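Local coordinates for MUTM (fpg) protein (Thermus thermophilus, PDB 1EE8) that belongs to the MutM (Fpg) family, in which a sheet-rich N-terminal domain is joined to a helical H2TH domain and a zinc finger, at residues P30-N35 against P98-R103; E166-A171 against R188-A193. All coordinates share one frame; numbering follows the deposited sequence.

Contact 1. Residues P30-N35 against P98-R103; sequences PARYRN and PRRFGR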
loop_
_atom_site.group_PDB
_atom_site.type_symbol
_atom_site.label_atom_id
_atom_site.label_comp_id
_atom_site.label_asym_id
_atom_site.label_seq_id
_atom_site.Cartn_x
_atom_site.Cartn_y
_atom_site.Cartn_z
ATOM N N PRO A 30 8.231 -8.316 -5.507
ATOM C CA PRO A 30 8.064 -7.412 -4.366
ATOM C C PRO A 30 9.398 -7.043 -3.715
ATOM O O PRO A 30 9.476 -6.091 -2.945
ATOM C CB PRO A 30 7.133 -8.195 -3.437
ATOM C CG PRO A 30 7.421 -9.643 -3.790
ATOM C CD PRO A 30 7.498 -9.574 -5.295
ATOM N N ALA A 31 10.452 -7.785 -4.044
ATOM C CA ALA A 31 11.775 -7.508 -3.494
ATOM C C ALA A 31 12.345 -6.230 -4.091
ATOM O O ALA A 31 12.938 -5.413 -3.387
ATOM C CB ALA A 31 12.724 -8.674 -3.785
ATOM N N ARG A 32 12.163 -6.064 -5.398
ATOM C CA ARG A 32 12.673 -4.893 -6.106
ATOM C C ARG A 32 11.651 -3.761 -6.247
ATOM O O ARG A 32 12.004 -2.587 -6.220
ATOM C CB ARG A 32 13.160 -5.301 -7.499
ATOM C CG ARG A 32 14.370 -6.231 -7.515
ATOM C CD ARG A 32 14.867 -6.440 -8.949
ATOM N NE ARG A 32 16.129 -7.177 -9.020
ATOM C CZ ARG A 32 16.248 -8.493 -8.852
ATOM N NH1 ARG A 32 15.176 -9.237 -8.604
ATOM N NH2 ARG A 32 17.446 -9.069 -8.931
ATOM N N TYR A 33 10.387 -4.124 -6.417
ATOM C CA TYR A 33 9.315 -3.144 -6.568
ATOM C C TYR A 33 8.496 -3.222 -5.302
ATOM O O TYR A 33 7.601 -4.054 -5.168
ATOM C CB TYR A 33 8.508 -3.499 -7.811
ATOM C CG TYR A 33 9.442 -3.802 -8.952
ATOM C CD1 TYR A 33 10.528 -2.969 -9.213
ATOM C CD2 TYR A 33 9.301 -4.961 -9.713
ATOM C CE1 TYR A 33 11.460 -3.284 -10.193
ATOM C CE2 TYR A 33 10.227 -5.282 -10.697
ATOM C CZ TYR A 33 11.308 -4.444 -10.925
ATOM O OH TYR A 33 12.265 -4.792 -11.840
ATOM N N ARG A 34 8.833 -2.341 -4.367
ATOM C CA ARG A 34 8.218 -2.325 -3.051
ATOM C C ARG A 34 7.038 -1.404 -2.834
ATOM O O ARG A 34 7.065 -0.233 -3.225
ATOM C CB ARG A 34 9.290 -2.000 -2.018
ATOM C CG ARG A 34 10.483 -2.929 -2.081
ATOM C CD ARG A 34 11.674 -2.355 -1.324
ATOM N NE ARG A 34 12.876 -3.143 -1.577
ATOM C CZ ARG A 34 14.118 -2.685 -1.447
ATOM N NH1 ARG A 34 14.333 -1.432 -1.064
ATOM N NH2 ARG A 34 15.147 -3.485 -1.700
ATOM N N ASN A 35 6.008 -1.951 -2.192
ATOM C CA ASN A 35 4.804 -1.200 -1.862
ATOM C C ASN A 35 4.196 -0.473 -3.049
ATOM O O ASN A 35 3.715 0.646 -2.907
ATOM C CB ASN A 35 5.125 -0.185 -0.758
ATOM C CG ASN A 35 5.686 -0.843 0.487
ATOM O OD1 ASN A 35 6.822 -0.582 0.893
ATOM N ND2 ASN A 35 4.893 -1.708 1.095
ATOM N N PRO A 98 17.114 -5.000 -18.243
ATOM C CA PRO A 98 17.949 -6.182 -18.474
ATOM C C PRO A 98 18.756 -6.642 -17.253
ATOM O O PRO A 98 18.664 -7.792 -16.852
ATOM C CB PRO A 98 18.861 -5.736 -19.612
ATOM C CG PRO A 98 17.977 -4.819 -20.397
ATOM C CD PRO A 98 17.314 -4.000 -19.310
ATOM N N ARG A 99 19.539 -5.742 -16.660
ATOM C CA ARG A 99 20.381 -6.115 -15.521
ATOM C C ARG A 99 19.731 -6.129 -14.143
ATOM O O ARG A 99 20.366 -6.517 -13.165
ATOM C CB ARG A 99 21.648 -5.256 -15.502
ATOM C CG ARG A 99 22.517 -5.456 -16.743
ATOM C CD ARG A 99 23.952 -5.018 -16.514
ATOM N NE ARG A 99 24.577 -5.784 -15.437
ATOM C CZ ARG A 99 25.846 -5.661 -15.062
ATOM N NH1 ARG A 99 26.317 -6.401 -14.069
ATOM N NH2 ARG A 99 26.648 -4.806 -15.684
ATOM N N ARG A 100 18.468 -5.709 -14.077
ATOM C CA ARG A 100 17.683 -5.711 -12.844
ATOM C C ARG A 100 18.188 -4.861 -11.684
ATOM O O ARG A 100 17.986 -5.217 -10.522
ATOM C CB ARG A 100 17.487 -7.153 -12.354
ATOM C CG ARG A 100 17.052 -8.122 -13.445
ATOM C CD ARG A 100 16.689 -9.488 -12.885
ATOM N NE ARG A 100 15.372 -9.491 -12.258
ATOM C CZ ARG A 100 14.812 -10.565 -11.707
ATOM N NH1 ARG A 100 15.462 -11.724 -11.701
ATOM N NH2 ARG A 100 13.599 -10.488 -11.170
ATOM N N PHE A 101 18.835 -3.740 -11.985
ATOM C CA PHE A 101 19.317 -2.859 -10.929
ATOM C C PHE A 101 18.236 -1.846 -10.555
ATOM O O PHE A 101 18.247 -1.285 -9.459
ATOM C CB PHE A 101 20.584 -2.137 -11.380
ATOM C CG PHE A 101 21.812 -2.988 -11.306
ATOM C CD1 PHE A 101 22.348 -3.345 -10.070
ATOM C CD2 PHE A 101 22.435 -3.440 -12.466
ATOM C CE1 PHE A 101 23.491 -4.139 -9.990
ATOM C CE2 PHE A 101 23.576 -4.233 -12.399
ATOM C CZ PHE A 101 24.107 -4.584 -11.159
ATOM N N GLY A 102 17.300 -1.622 -11.469
ATOM C CA GLY A 102 16.227 -0.685 -11.196
ATOM C C GLY A 102 15.398 -1.075 -9.982
ATOM O O GLY A 102 15.325 -2.244 -9.608
ATOM N N ARG A 103 14.771 -0.084 -9.359
ATOM C CA ARG A 103 13.929 -0.320 -8.198
ATOM C C ARG A 103 12.717 0.600 -8.273
ATOM O O ARG A 103 12.769 1.643 -8.917
ATOM C CB ARG A 103 14.705 -0.025 -6.909
ATOM C CG ARG A 103 15.893 -0.944 -6.648
ATOM C CD ARG A 103 15.438 -2.302 -6.151
ATOM N NE ARG A 103 16.567 -3.169 -5.815
ATOM C CZ ARG A 103 17.348 -3.768 -6.712
ATOM N NH1 ARG A 103 18.355 -4.537 -6.312
ATOM N NH2 ARG A 103 17.121 -3.610 -8.008
HETATM O O HOH W 1 19.202 -6.372 -8.119
HETATM O O HOH W 2 14.798 -4.014 -11.767
HETATM O O HOH W 3 12.351 -8.150 -11.563
#

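Contact 2. Residues E166-A171 against R188-A193; sequences EALFRA and RRLYRA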
loop_
_atom_site.group_PDB
_atom_site.type_symbol
_atom_site.label_atom_id
_atom_site.label_comp_id
_atom_site.label_asym_id
_atom_site.label_seq_id
_atom_site.Cartn_x
_atom_site.Cartn_y
_atom_site.Cartn_z
ATOM N N GLU A 166 32.874 13.812 -19.262
ATOM C CA GLU A 166 32.738 14.857 -20.270
ATOM C C GLU A 166 32.930 16.268 -19.711
ATOM O O GLU A 166 33.507 17.125 -20.368
ATOM C CB GLU A 166 31.378 14.750 -20.972
ATOM C CG GLU A 166 31.237 13.524 -21.877
ATOM C CD GLU A 166 32.245 13.512 -23.019
ATOM O OE1 GLU A 166 33.019 12.538 -23.113
ATOM O OE2 GLU A 166 32.261 14.473 -23.825
ATOM N N ALA A 167 32.457 16.512 -18.498
ATOM C CA ALA A 167 32.602 17.838 -17.907
ATOM C C ALA A 167 34.073 18.121 -17.623
ATOM O O ALA A 167 34.574 19.222 -17.876
ATOM C CB ALA A 167 31.780 17.939 -16.613
ATOM N N LEU A 168 34.759 17.118 -17.092
ATOM C CA LEU A 168 36.168 17.240 -16.766
ATOM C C LEU A 168 37.008 17.519 -18.007
ATOM O O LEU A 168 37.970 18.288 -17.957
ATOM C CB LEU A 168 36.647 15.968 -16.059
ATOM C CG LEU A 168 36.103 15.835 -14.630
ATOM C CD1 LEU A 168 36.316 14.423 -14.098
ATOM C CD2 LEU A 168 36.808 16.874 -13.739
ATOM N N PHE A 169 36.650 16.899 -19.121
ATOM C CA PHE A 169 37.389 17.137 -20.353
ATOM C C PHE A 169 37.108 18.542 -20.850
ATOM O O PHE A 169 38.013 19.265 -21.265
ATOM C CB PHE A 169 36.979 16.180 -21.469
ATOM C CG PHE A 169 37.598 16.531 -22.794
ATOM C CD1 PHE A 169 38.925 16.216 -23.055
ATOM C CD2 PHE A 169 36.882 17.253 -23.740
ATOM C CE1 PHE A 169 39.531 16.617 -24.242
ATOM C CE2 PHE A 169 37.479 17.661 -24.929
ATOM C CZ PHE A 169 38.804 17.342 -25.179
ATOM N N ARG A 170 35.841 18.926 -20.829
ATOM C CA ARG A 170 35.502 20.245 -21.313
ATOM C C ARG A 170 36.245 21.308 -20.509
ATOM O O ARG A 170 36.698 22.301 -21.068
ATOM C CB ARG A 170 33.993 20.473 -21.256
ATOM C CG ARG A 170 33.600 21.755 -21.954
ATOM C CD ARG A 170 32.121 21.853 -22.220
ATOM N NE ARG A 170 31.646 20.814 -23.131
ATOM C CZ ARG A 170 30.438 20.822 -23.683
ATOM N NH1 ARG A 170 30.065 19.845 -24.497
ATOM N NH2 ARG A 170 29.607 21.823 -23.422
ATOM N N ALA A 171 36.391 21.078 -19.207
ATOM C CA ALA A 171 37.079 22.013 -18.317
ATOM C C ALA A 171 38.591 21.798 -18.305
ATOM O O ALA A 171 39.321 22.521 -17.629
ATOM C CB ALA A 171 36.526 21.877 -16.898
ATOM N N ARG A 188 35.916 27.147 -11.159
ATOM C CA ARG A 188 34.913 27.857 -11.947
ATOM C C ARG A 188 34.751 27.225 -13.338
ATOM O O ARG A 188 33.653 27.218 -13.896
ATOM C CB ARG A 188 35.268 29.345 -12.085
ATOM C CG ARG A 188 34.907 30.194 -10.860
ATOM C CD ARG A 188 34.563 31.637 -11.248
ATOM N NE ARG A 188 34.113 32.441 -10.105
ATOM C CZ ARG A 188 34.908 32.877 -9.130
ATOM N NH1 ARG A 188 36.203 32.595 -9.150
ATOM N NH2 ARG A 188 34.407 33.587 -8.128
ATOM N N ARG A 189 35.840 26.706 -13.903
ATOM C CA ARG A 189 35.761 26.069 -15.217
ATOM C C ARG A 189 34.945 24.783 -15.123
ATOM O O ARG A 189 34.097 24.507 -15.971
ATOM C CB ARG A 189 37.152 25.731 -15.755
ATOM C CG ARG A 189 37.952 26.918 -16.236
ATOM C CD ARG A 189 38.766 26.544 -17.467
ATOM N NE ARG A 189 39.691 25.441 -17.221
ATOM C CZ ARG A 189 40.835 25.556 -16.559
ATOM N NH1 ARG A 189 41.611 24.492 -16.390
ATOM N NH2 ARG A 189 41.210 26.735 -16.074
ATOM N N LEU A 190 35.211 23.999 -14.083
ATOM C CA LEU A 190 34.503 22.746 -13.872
ATOM C C LEU A 190 33.020 23.015 -13.603
ATOM O O LEU A 190 32.147 22.263 -14.049
ATOM C CB LEU A 190 35.133 21.987 -12.702
ATOM C CG LEU A 190 34.571 20.593 -12.406
ATOM C CD1 LEU A 190 34.517 19.777 -13.690
ATOM C CD2 LEU A 190 35.437 19.904 -11.368
ATOM N N TYR A 191 32.744 24.099 -12.883
ATOM C CA TYR A 191 31.374 24.491 -12.556
ATOM C C TYR A 191 30.600 24.794 -13.826
ATOM O O TYR A 191 29.487 24.316 -14.020
ATOM C CB TYR A 191 31.383 25.738 -11.660
ATOM C CG TYR A 191 30.014 26.321 -11.362
ATOM C CD1 TYR A 191 29.180 25.751 -10.398
ATOM C CD2 TYR A 191 29.551 27.440 -12.052
ATOM C CE1 TYR A 191 27.919 26.282 -10.128
ATOM C CE2 TYR A 191 28.296 27.980 -11.791
ATOM C CZ TYR A 191 27.484 27.397 -10.826
ATOM O OH TYR A 191 26.246 27.938 -10.555
ATOM N N ARG A 192 31.206 25.591 -14.697
ATOM C CA ARG A 192 30.583 25.987 -15.951
ATOM C C ARG A 192 30.468 24.820 -16.938
ATOM O O ARG A 192 29.427 24.627 -17.581
ATOM C CB ARG A 192 31.402 27.126 -16.565
ATOM C CG ARG A 192 30.856 27.691 -17.857
ATOM C CD ARG A 192 31.724 28.861 -18.321
ATOM N NE ARG A 192 31.495 29.197 -19.723
ATOM C CZ ARG A 192 32.171 30.131 -20.382
ATOM N NH1 ARG A 192 33.120 30.823 -19.761
ATOM N NH2 ARG A 192 31.901 30.374 -21.660
ATOM N N ALA A 193 31.540 24.045 -17.060
ATOM C CA ALA A 193 31.546 22.905 -17.974
ATOM C C ALA A 193 30.471 21.886 -17.593
ATOM O O ALA A 193 29.742 21.376 -18.444
ATOM C CB ALA A 193 32.916 22.243 -17.962
#

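Contact 1. Residues P30-N35 against P98-R103
Arg32 drives its side chain between Arg100 and Arg103, and these three residues together supply most of the 326 Å² buried here. Its NE donates to Arg100 O at 3.1 Å in the carbonyl plane, on a lone pair, although the N-H...O angle of 147° leaves the bond somewhat bent. Beyond that bond the guanidinium lies flat on that of Arg100, with centres 3.8 Å apart and planes at 18°. Arg100 reaches this position by bending its chain at chi3 (77°), which folds the terminal group over the face of Arg32 while the two chains cross almost at right angles. On the other flank, Arg32 CG packs over the rim of one face of the Arg103 guanidinium, and Arg32 O lies 3.4 Å from Arg103 CD. Arg103 NH2 is a second donor to Arg100 O and also bonds to Gly102 O at 2.8 Å, so the loop's own carbonyls fix the group against which Arg32 rests.

Packing is looser elsewhere. The buried ring of Tyr33 comes no closer to Gly102 than 4.0 Å, from CE1 to O, and a water bridges the gap by accepting from Tyr33 OH and donating to Gly102 O. Another water donates to Arg100 O and accepts from Arg103 NH1 at 2.7 Å, with a weak bond from Arg32 NH2. Arg34 and Arg103 approach only loosely.

The contact flanks the pairing of edge strand 33-34 with strand 103-108, which run parallel; backbone bonds join Arg34 to Leu104 and Gly106. Asp29 forms a salt bridge with Arg32 NH1 and a long, weak ion pair with Arg100, and so probably offsets positive charge of the stacked guanidinium groups. Arg100 O adds a negative dipole end between the cations of Arg32 and Arg103.

Contact 2. Residues E166-A171 against R188-A193
Leu190 places CG opposite its backbone N (chi1 -176°), which swings CD1 across to meet Leu168 CD2 at 3.7 Å. The Leu168 side chain starts out away from the partner helix, yet its CD2 branch returns to the interface. Arg189 instead bends at both chi2 and chi3, curling its guanidinium round to Ala171.

Between the leucine pair and Arg189 the interface is made largely by alanines. Ala171 CB lies 3.7 Å from Leu190 CA and 3.8 Å from Ala193 CB, so the methyl rests directly against the backbone of the opposing helix. One turn earlier, Ala167 O has Ala193 CB 3.4 Å away; that oxygen already accepts the helical bond from Ala171 N. Arg170 adds its aliphatic CB beside Ala193, while its guanidinium pairs with Glu200. Such small side chains agree with an axis separation of 8.3 Å for the two short helical segments, whose N-to-C directions differ by 129°. This is a close, oblique packing within the H2TH family region, joining helix 161-170 to helix 184-203. Helix 146-152 extends the leucine side, where Leu146 touches both Leu168 and Leu190.

The polar closure comes just past the last turn of helix 161-170. Arg189 grips Ala171 O side-on with two nitrogens: NE at 3.0 Å, with an N-H...O angle of 158°, and NH1 at 3.3 Å. The oxygen lies near the guanidinium plane, at its edge, and the two bonds together limit the group's rotation; Glu185 takes the remaining NH2 in a salt bridge. Apolar alanine and leucine packing thus brings the helices close, while the two Arg189 bonds satisfy the carbonyl just past the helix end, where a cation would be expected to be favoured.

In the fold
Contacts 1 and 2 lie on opposite sides of the chain's centre, each about 17 Å from it when measured from the contact's own centre. Their centres are 34 Å apart and their nearest atoms about 20 Å, so neither touches the other. They follow in series along the chain: 30-35 with 98-103 closes within the N-terminal family region before 166-171 with 188-193 opens in the H2TH region. On the side of contact 2, the side chain of Arg170 is about 12 Å from the zinc ion. Phe169, which faces away from 188-193, touches Cys238, which binds the metal with Cys241, Cys258 and Cys261.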